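Side-chain contacts in hydrogenase (NiFe) small subunit HydA (Allochromatium vinosum, PDB 3MYR), which probably carries electrons through its iron-sulfur clusters as the small subunit of a heterodimeric hydrogenase that oxidises H2 with an acceptor: residues A104-A109 with A159-F164; T155-H160 with G174-F179; E201-E206 with G244-G249. One frame throughout, in Å; residues are numbered along the deposited sequence.

Interactions 1 and 2 are neighbours, their centres about 9 Å apart. Both use helix 151-164 and share Ala159 and His160. They also touch, through Ile108 CD1 and Val157 CG1 at 4.2 Å. Interaction 1 lies away from the cluster sites. In interaction 2 the side chain of Phe179 comes within about 11 Å of the [3Fe-4S] cluster. Interaction 3 holds Cys247, a ligand of that cluster, and its Pro246 side chain lies about 6 Å from a [4Fe-4S] cluster. The centre of interaction 3 is about 29 Å from that of interaction 2 and about 37 Å from that of interaction 1. The nearest atoms of interactions 2 and 3 are about 8 Å apart.

Interaction 1 (A104-A109 with A159-F164); sequences AAAVIA and AHYLVF
Tyr161 reaches from the helix to Ala105 and Ala106 with its phenol oxygen. Tyr161 OH stands 3.8 Å from Ala105 CB. The same Tyr161 OH is 4.4 Å from Ala106 CB, a looser approach. The ring carbons stay further from both methyls, and the end of the side chain does the touching. These are van der Waals contacts between a polar atom and two methyl groups. Together the segments bury only 82 Å².

The tyrosine spans a wide gap between backbones. The CA atoms of Ala106 and Tyr161, the nearest pair, are 10.2 Å apart. In Tyr161, CG lies opposite the backbone N across the CA-CB bond (chi1 178°), and this extends the ring from the helix toward the alanines. On the other side, two consecutive residues point their methyls toward the helix. In a regular strand, neighbours would alternate. Here the backbone of Ala105 turns through a helical conformation (phi -65°, psi -43°). As a result, Ala105 CB and Ala106 CB lie 4.7 Å apart.

Further out, the backbone holds both partners. Backbone hydrogen bonds join Ala105 to Tyr68, and Ala106 and Ile108 to Val70 of strand 69-77. Others join Val107 to Pro140 and Ile142 on the other flank. The helical turn that carries Tyr161 has the bonds Val163 N to Ala159 O, 2.8 Å, and Phe164 N to His160 O, 2.9 Å. Leu167, in the loop that follows, also packs on Tyr161.

Strand 106-110 is parallel to both 69-77 and 141-144, and helix 151-164 follows the latter. A helix lying against parallel strands in this way is characteristic of the flavodoxin-like alpha/beta fold of the N-terminal domain of the hydrogenase small subunit.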
loop_
_atom_site.group_PDB
_atom_site.type_symbol
_atom_site.label_atom_id
_atom_site.label_comp_id
_atom_site.label_asym_id
_atom_site.label_seq_id
_atom_site.Cartn_x
_atom_site.Cartn_y
_atom_site.Cartn_z
ATOM N N ALA A 104 -21.123 -16.344 12.831
ATOM C CA ALA A 104 -19.812 -16.214 13.510
ATOM C C ALA A 104 -19.940 -16.431 15.022
ATOM O O ALA A 104 -20.971 -16.068 15.581
ATOM C CB ALA A 104 -19.185 -14.814 13.234
ATOM N N ALA A 105 -18.897 -16.951 15.686
ATOM C CA ALA A 105 -18.811 -16.857 17.127
ATOM C C ALA A 105 -18.677 -15.365 17.570
ATOM O O ALA A 105 -19.278 -14.938 18.557
ATOM C CB ALA A 105 -17.548 -17.674 17.662
ATOM N N ALA A 106 -17.839 -14.588 16.868
ATOM C CA ALA A 106 -17.580 -13.196 17.282
ATOM C C ALA A 106 -17.029 -12.469 16.076
ATOM O O ALA A 106 -16.635 -13.107 15.084
ATOM C CB ALA A 106 -16.586 -13.156 18.448
ATOM N N VAL A 107 -17.013 -11.147 16.150
ATOM C CA VAL A 107 -16.516 -10.284 15.079
ATOM C C VAL A 107 -15.537 -9.264 15.706
ATOM O O VAL A 107 -15.837 -8.616 16.711
ATOM C CB VAL A 107 -17.684 -9.459 14.422
ATOM C CG1 VAL A 107 -17.191 -8.685 13.204
ATOM C CG2 VAL A 107 -18.827 -10.380 14.018
ATOM N N ILE A 108 -14.379 -9.108 15.091
ATOM C CA ILE A 108 -13.469 -8.057 15.492
ATOM C C ILE A 108 -13.453 -7.057 14.392
ATOM O O ILE A 108 -13.194 -7.399 13.229
ATOM C CB ILE A 108 -12.041 -8.611 15.605
ATOM C CG1 ILE A 108 -11.998 -9.659 16.714
ATOM C CG2 ILE A 108 -11.041 -7.470 15.874
ATOM C CD1 ILE A 108 -10.590 -10.348 16.812
ATOM N N ALA A 109 -13.777 -5.815 14.753
ATOM C CA ALA A 109 -13.620 -4.711 13.843
ATOM C C ALA A 109 -12.223 -4.114 14.082
ATOM O O ALA A 109 -11.975 -3.446 15.093
ATOM C CB ALA A 109 -14.752 -3.631 14.116
ATOM N N ALA A 159 -4.453 -13.258 20.417
ATOM C CA ALA A 159 -3.836 -14.258 21.307
ATOM C C ALA A 159 -4.655 -14.370 22.614
ATOM O O ALA A 159 -4.758 -15.431 23.176
ATOM C CB ALA A 159 -2.397 -13.851 21.665
ATOM N N HIS A 160 -5.178 -13.241 23.116
ATOM C CA HIS A 160 -6.019 -13.276 24.307
ATOM C C HIS A 160 -7.200 -14.264 24.093
ATOM O O HIS A 160 -7.499 -15.121 24.943
ATOM C CB HIS A 160 -6.546 -11.877 24.562
ATOM C CG HIS A 160 -7.221 -11.709 25.888
ATOM N ND1 HIS A 160 -8.342 -12.435 26.258
ATOM C CD2 HIS A 160 -7.017 -10.804 26.874
ATOM C CE1 HIS A 160 -8.681 -12.101 27.491
ATOM N NE2 HIS A 160 -7.919 -11.089 27.873
ATOM N N TYR A 161 -7.921 -14.038 23.004
ATOM C CA TYR A 161 -9.099 -14.799 22.661
ATOM C C TYR A 161 -8.775 -16.281 22.495
ATOM O O TYR A 161 -9.428 -17.120 23.061
ATOM C CB TYR A 161 -9.658 -14.198 21.387
ATOM C CG TYR A 161 -10.858 -14.898 20.853
ATOM C CD1 TYR A 161 -10.797 -15.620 19.663
ATOM C CD2 TYR A 161 -12.081 -14.808 21.517
ATOM C CE1 TYR A 161 -11.943 -16.263 19.166
ATOM C CE2 TYR A 161 -13.211 -15.467 21.048
ATOM C CZ TYR A 161 -13.144 -16.172 19.857
ATOM O OH TYR A 161 -14.290 -16.778 19.381
ATOM N N LEU A 162 -7.719 -16.602 21.775
ATOM C CA LEU A 162 -7.318 -18.002 21.555
ATOM C C LEU A 162 -6.730 -18.685 22.805
ATOM O O LEU A 162 -7.021 -19.854 23.077
ATOM C CB LEU A 162 -6.192 -18.053 20.517
ATOM C CG LEU A 162 -6.448 -18.164 19.004
ATOM C CD1 LEU A 162 -7.851 -17.944 18.469
ATOM C CD2 LEU A 162 -5.314 -17.540 18.159
ATOM N N VAL A 163 -5.817 -18.015 23.509
ATOM C CA VAL A 163 -5.158 -18.661 24.663
ATOM C C VAL A 163 -6.056 -18.748 25.914
ATOM O O VAL A 163 -6.053 -19.775 26.616
ATOM C CB VAL A 163 -3.835 -17.983 24.991
ATOM C CG1 VAL A 163 -3.224 -18.511 26.320
ATOM C CG2 VAL A 163 -2.863 -18.137 23.806
ATOM N N PHE A 164 -6.840 -17.706 26.173
ATOM C CA PHE A 164 -7.624 -17.623 27.392
ATOM C C PHE A 164 -9.068 -17.946 27.175
ATOM O O PHE A 164 -9.777 -18.097 28.132
ATOM C CB PHE A 164 -7.415 -16.257 28.079
ATOM C CG PHE A 164 -6.030 -16.130 28.572
ATOM C CD1 PHE A 164 -5.604 -16.957 29.614
ATOM C CD2 PHE A 164 -5.102 -15.355 27.903
ATOM C CE1 PHE A 164 -4.244 -16.937 30.064
ATOM C CE2 PHE A 164 -3.750 -15.345 28.321
ATOM C CZ PHE A 164 -3.340 -16.135 29.424
#

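Interaction 2 (T155-H160 with G174-F179); sequences TGVIAH and GRPLAF
Phe179 leans its ring against the helix at Gly156 and Val157. Its CB points toward that helix, and CG lies beside the backbone N (chi1 -56°), on the side away from the carbonyl carbon. Along the ring, Phe179 CD2 is the first atom to meet the helix, 3.9 Å from Val157 CG2. Phe179 CE2 comes next, with Val157 CG2 at 3.8 Å and the carbonyl carbon C of Gly156 at 4.1 Å. At the tip, Phe179 CZ lies 4.2 Å from Gly156 CA. Val157 CG2 and Gly156 C both approach the ring at a slant. One ring face is covered from its own segment by Ala178 CB.

Gly156 has no side chain, and a CB there would fall 2.9 Å from Phe179 CZ, a clash. Val157 CG2 has a second neighbour, Pro176 CG at 3.9 Å, and these two side chains meet at about a right angle. Pro176 is the N-cap of the short helix 177-180, and Phe179 N donates to Pro176 O at 3.1 Å. With an alanine in place of Phe179, Val157 CG2 would probably keep Pro176 alone of its two partners here, and a gap would be likely to open over Gly156.

Val157 and Pro176 also pack on Val144 and Ile142 of strand 141-144. Nearby, Arg175 pairs with Asp171 and Glu252. Phe179 touches Met231, and its side chain is about 9 Å from that of Cys228, a [3Fe-4S] ligand. The contact joins helix 151-164, packed on the sheet of the flavodoxin-like N-terminal domain, to the short helix 177-180 on the way to the [3Fe-4S] site.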
loop_
_atom_site.group_PDB
_atom_site.type_symbol
_atom_site.label_atom_id
_atom_site.label_comp_id
_atom_site.label_asym_id
_atom_site.label_seq_id
_atom_site.Cartn_x
_atom_site.Cartn_y
_atom_site.Cartn_z
ATOM N N THR A 155 -2.476 -8.633 17.250
ATOM C CA THR A 155 -2.229 -10.033 17.560
ATOM C C THR A 155 -2.431 -10.289 19.075
ATOM O O THR A 155 -2.716 -11.389 19.458
ATOM C CB THR A 155 -0.785 -10.456 17.139
ATOM O OG1 THR A 155 0.155 -9.527 17.711
ATOM C CG2 THR A 155 -0.613 -10.356 15.630
ATOM N N GLY A 156 -2.190 -9.295 19.913
ATOM C CA GLY A 156 -2.508 -9.352 21.344
ATOM C C GLY A 156 -3.974 -9.712 21.661
ATOM O O GLY A 156 -4.253 -10.549 22.527
ATOM N N VAL A 157 -4.890 -9.083 20.948
ATOM C CA VAL A 157 -6.297 -9.355 21.093
ATOM C C VAL A 157 -6.576 -10.753 20.599
ATOM O O VAL A 157 -7.305 -11.518 21.243
ATOM C CB VAL A 157 -7.116 -8.368 20.250
ATOM C CG1 VAL A 157 -8.633 -8.788 20.211
ATOM C CG2 VAL A 157 -7.069 -6.972 20.910
ATOM N N ILE A 158 -6.016 -11.106 19.455
ATOM C CA ILE A 158 -6.228 -12.435 18.945
ATOM C C ILE A 158 -5.663 -13.485 19.896
ATOM O O ILE A 158 -6.334 -14.475 20.161
ATOM C CB ILE A 158 -5.620 -12.596 17.529
ATOM C CG1 ILE A 158 -6.392 -11.711 16.549
ATOM C CG2 ILE A 158 -5.648 -14.082 17.089
ATOM C CD1 ILE A 158 -5.666 -11.545 15.174
ATOM N N ALA A 159 -4.453 -13.258 20.417
ATOM C CA ALA A 159 -3.836 -14.258 21.307
ATOM C C ALA A 159 -4.655 -14.370 22.614
ATOM O O ALA A 159 -4.758 -15.431 23.176
ATOM C CB ALA A 159 -2.397 -13.851 21.665
ATOM N N HIS A 160 -5.178 -13.241 23.116
ATOM C CA HIS A 160 -6.019 -13.276 24.307
ATOM C C HIS A 160 -7.200 -14.264 24.093
ATOM O O HIS A 160 -7.499 -15.121 24.943
ATOM C CB HIS A 160 -6.546 -11.877 24.562
ATOM C CG HIS A 160 -7.221 -11.709 25.888
ATOM N ND1 HIS A 160 -8.342 -12.435 26.258
ATOM C CD2 HIS A 160 -7.017 -10.804 26.874
ATOM C CE1 HIS A 160 -8.681 -12.101 27.491
ATOM N NE2 HIS A 160 -7.919 -11.089 27.873
ATOM N N GLY A 174 -16.421 -0.657 23.319
ATOM C CA GLY A 174 -16.128 -2.004 22.792
ATOM C C GLY A 174 -14.629 -2.273 22.586
ATOM O O GLY A 174 -14.239 -3.310 21.973
ATOM N N ARG A 175 -13.800 -1.406 23.171
ATOM C CA ARG A 175 -12.319 -1.492 23.025
ATOM C C ARG A 175 -11.668 -2.233 24.197
ATOM O O ARG A 175 -11.954 -1.961 25.360
ATOM C CB ARG A 175 -11.736 -0.084 22.925
ATOM C CG ARG A 175 -12.349 0.780 21.769
ATOM C CD ARG A 175 -11.633 2.166 21.740
ATOM N NE ARG A 175 -11.951 2.907 22.980
ATOM C CZ ARG A 175 -11.852 4.241 23.110
ATOM N NH1 ARG A 175 -11.426 4.987 22.117
ATOM N NH2 ARG A 175 -12.224 4.843 24.205
ATOM N N PRO A 176 -10.820 -3.208 23.894
ATOM C CA PRO A 176 -10.100 -3.946 24.960
ATOM C C PRO A 176 -9.350 -3.027 25.928
ATOM O O PRO A 176 -8.465 -2.251 25.516
ATOM C CB PRO A 176 -9.109 -4.783 24.173
ATOM C CG PRO A 176 -9.838 -5.124 22.926
ATOM C CD PRO A 176 -10.483 -3.734 22.560
ATOM N N LEU A 177 -9.648 -3.189 27.217
ATOM C CA LEU A 177 -9.002 -2.351 28.244
ATOM C C LEU A 177 -7.509 -2.477 28.275
ATOM O O LEU A 177 -6.809 -1.529 28.695
ATOM C CB LEU A 177 -9.587 -2.643 29.647
ATOM C CG LEU A 177 -11.083 -2.224 29.736
ATOM C CD1 LEU A 177 -11.714 -2.740 31.048
ATOM C CD2 LEU A 177 -11.334 -0.680 29.589
ATOM N N ALA A 178 -6.981 -3.627 27.891
ATOM C CA ALA A 178 -5.516 -3.808 28.045
ATOM C C ALA A 178 -4.785 -2.829 27.131
ATOM O O ALA A 178 -3.592 -2.521 27.351
ATOM C CB ALA A 178 -5.060 -5.283 27.695
ATOM N N PHE A 179 -5.459 -2.418 26.036
ATOM C CA PHE A 179 -4.761 -1.633 25.046
ATOM C C PHE A 179 -5.320 -0.224 24.965
ATOM O O PHE A 179 -4.604 0.705 24.549
ATOM C CB PHE A 179 -4.801 -2.375 23.690
ATOM C CG PHE A 179 -4.232 -3.771 23.788
ATOM C CD1 PHE A 179 -2.965 -3.963 24.344
ATOM C CD2 PHE A 179 -5.005 -4.883 23.481
ATOM C CE1 PHE A 179 -2.414 -5.271 24.486
ATOM C CE2 PHE A 179 -4.471 -6.206 23.643
ATOM C CZ PHE A 179 -3.202 -6.375 24.152
#

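Interaction 3 (E201-E206 with G244-G249); sequences ESFDDE and GHPCLG. With F3S (Fe3-s4 cluster), chain K.
Phe203 meets Gly244 and Pro246 in the cysteine-rich, largely coil C-terminal region of the small subunit, which carries the [3Fe-4S] cluster and one [4Fe-4S] cluster. The tight part is the edge of the Phe203 ring. Phe203 CD1 lies 3.6 Å from Gly244 O, and Phe203 CE1 is 3.7 Å from Pro246 CD, both partners near the ring plane. Phe463 and Trp468 of the large subunit pack edge-to-face with Phe203, which places this contact at the subunit interface.

The looser part is the backbone, where a water lies within hydrogen-bonding distance of both Phe203 O (3.0 Å) and Gly244 O (2.9 Å). Glu201 and Glu206 lie on the exposed side, Glu201 in a salt bridge with Arg216. Glu201 N donates to Asp205 OD2 at 2.8 Å, while Asp205 OD1 caps Ala208 N.

Inward from Phe203, His245 ND1 donates to Pro246 O at 2.7 Å, in the carbonyl plane on a lone pair. Tyr262 OH hydrogen-bonds to His245 NE2, so both ring nitrogens have partners and the ring's rotation is probably restrained. At the cluster, Cys247 SG binds iron FE1 at 2.3 Å, and Gly249 N donates to Cys247 SG at 3.3 Å.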
loop_
_atom_site.group_PDB
_atom_site.type_symbol
_atom_site.label_atom_id
_atom_site.label_comp_id
_atom_site.label_asym_id
_atom_site.label_seq_id
_atom_site.Cartn_x
_atom_site.Cartn_y
_atom_site.Cartn_z
ATOM N N GLU A 201 7.143 25.023 20.044
ATOM C CA GLU A 201 6.362 25.958 19.245
ATOM C C GLU A 201 6.576 25.747 17.781
ATOM O O GLU A 201 5.944 26.385 17.008
ATOM C CB GLU A 201 6.676 27.408 19.678
ATOM C CG GLU A 201 6.443 27.472 21.187
ATOM C CD GLU A 201 6.026 28.836 21.666
ATOM O OE1 GLU A 201 4.770 29.042 21.748
ATOM O OE2 GLU A 201 6.939 29.677 21.938
ATOM N N SER A 202 7.453 24.814 17.414
ATOM C CA SER A 202 7.543 24.355 16.027
ATOM C C SER A 202 8.120 22.960 16.133
ATOM O O SER A 202 8.411 22.522 17.257
ATOM C CB SER A 202 8.473 25.270 15.198
ATOM O OG SER A 202 9.805 24.972 15.538
ATOM N N PHE A 203 8.316 22.282 15.000
ATOM C CA PHE A 203 8.845 20.934 14.959
ATOM C C PHE A 203 10.328 20.790 15.207
ATOM O O PHE A 203 10.831 19.642 15.455
ATOM C CB PHE A 203 8.384 20.214 13.667
ATOM C CG PHE A 203 6.911 20.194 13.557
ATOM C CD1 PHE A 203 6.167 19.233 14.236
ATOM C CD2 PHE A 203 6.237 21.213 12.863
ATOM C CE1 PHE A 203 4.772 19.271 14.213
ATOM C CE2 PHE A 203 4.875 21.222 12.822
ATOM C CZ PHE A 203 4.137 20.264 13.532
ATOM N N ASP A 204 11.069 21.905 15.167
ATOM C CA ASP A 204 12.479 21.753 15.541
ATOM C C ASP A 204 13.044 22.916 16.374
ATOM O O ASP A 204 14.241 23.116 16.358
ATOM C CB ASP A 204 13.352 21.532 14.274
ATOM C CG ASP A 204 13.407 22.787 13.361
ATOM O OD1 ASP A 204 12.664 23.765 13.643
ATOM O OD2 ASP A 204 14.252 22.812 12.396
ATOM N N ASP A 205 12.215 23.668 17.104
ATOM C CA ASP A 205 12.787 24.612 18.053
ATOM C C ASP A 205 13.383 23.902 19.264
ATOM O O ASP A 205 13.396 22.695 19.320
ATOM C CB ASP A 205 11.775 25.678 18.490
ATOM C CG ASP A 205 10.591 25.083 19.271
ATOM O OD1 ASP A 205 10.498 23.838 19.344
ATOM O OD2 ASP A 205 9.800 25.850 19.869
ATOM N N GLU A 206 13.881 24.664 20.235
ATOM C CA GLU A 206 14.501 24.083 21.436
ATOM C C GLU A 206 13.547 23.078 22.133
ATOM O O GLU A 206 13.952 21.990 22.472
ATOM C CB GLU A 206 14.952 25.217 22.412
ATOM C CG GLU A 206 15.650 24.685 23.642
ATOM C CD GLU A 206 16.985 23.916 23.344
ATOM O OE1 GLU A 206 17.552 23.346 24.309
ATOM O OE2 GLU A 206 17.468 23.876 22.175
ATOM N N GLY A 244 8.226 13.084 17.200
ATOM C CA GLY A 244 8.148 14.537 17.087
ATOM C C GLY A 244 6.850 15.051 16.459
ATOM O O GLY A 244 6.752 16.204 16.179
ATOM N N HIS A 245 5.828 14.206 16.273
ATOM C CA HIS A 245 4.585 14.707 15.706
ATOM C C HIS A 245 3.474 14.610 16.744
ATOM O O HIS A 245 3.339 13.573 17.398
ATOM C CB HIS A 245 4.188 13.894 14.396
ATOM C CG HIS A 245 3.136 14.589 13.585
ATOM N ND1 HIS A 245 1.803 14.581 13.936
ATOM C CD2 HIS A 245 3.242 15.436 12.529
ATOM C CE1 HIS A 245 1.126 15.341 13.093
ATOM N NE2 HIS A 245 1.974 15.872 12.231
ATOM N N PRO A 246 2.581 15.618 16.804
ATOM C CA PRO A 246 1.365 15.457 17.672
ATOM C C PRO A 246 0.540 14.234 17.344
ATOM O O PRO A 246 0.419 13.858 16.165
ATOM C CB PRO A 246 0.541 16.707 17.419
ATOM C CG PRO A 246 1.244 17.464 16.219
ATOM C CD PRO A 246 2.688 16.962 16.190
ATOM N N CYS A 247 -0.035 13.607 18.375
ATOM C CA CYS A 247 -1.018 12.542 18.170
ATOM C C CYS A 247 -2.197 13.191 17.365
ATOM O O CYS A 247 -2.705 14.261 17.724
ATOM C CB CYS A 247 -1.495 12.135 19.549
ATOM S SG CYS A 247 -2.873 10.893 19.532
ATOM N N LEU A 248 -2.672 12.502 16.336
ATOM C CA LEU A 248 -3.825 12.928 15.540
ATOM C C LEU A 248 -5.151 12.509 16.164
ATOM O O LEU A 248 -6.219 12.901 15.621
ATOM C CB LEU A 248 -3.769 12.219 14.143
ATOM C CG LEU A 248 -2.445 12.415 13.337
ATOM C CD1 LEU A 248 -2.411 11.505 12.081
ATOM C CD2 LEU A 248 -2.230 13.841 12.977
ATOM N N GLY A 249 -5.109 11.671 17.222
ATOM C CA GLY A 249 -6.371 11.088 17.745
ATOM C C GLY A 249 -6.852 9.865 16.987
ATOM O O GLY A 249 -8.063 9.597 16.979
HETATM FE FE1 F3S K . -2.047 9.074 18.374
HETATM FE FE3 F3S K . -2.704 7.216 16.551
HETATM FE FE4 F3S K . -1.151 6.526 18.525
HETATM S S1 F3S K . -2.219 9.377 16.120
HETATM S S2 F3S K . -0.058 8.324 19.084
HETATM S S3 F3S K . -3.280 7.213 18.741
HETATM S S4 F3S K . -0.966 5.839 16.471
HETATM O O HOH W 1 8.882 17.937 16.982
#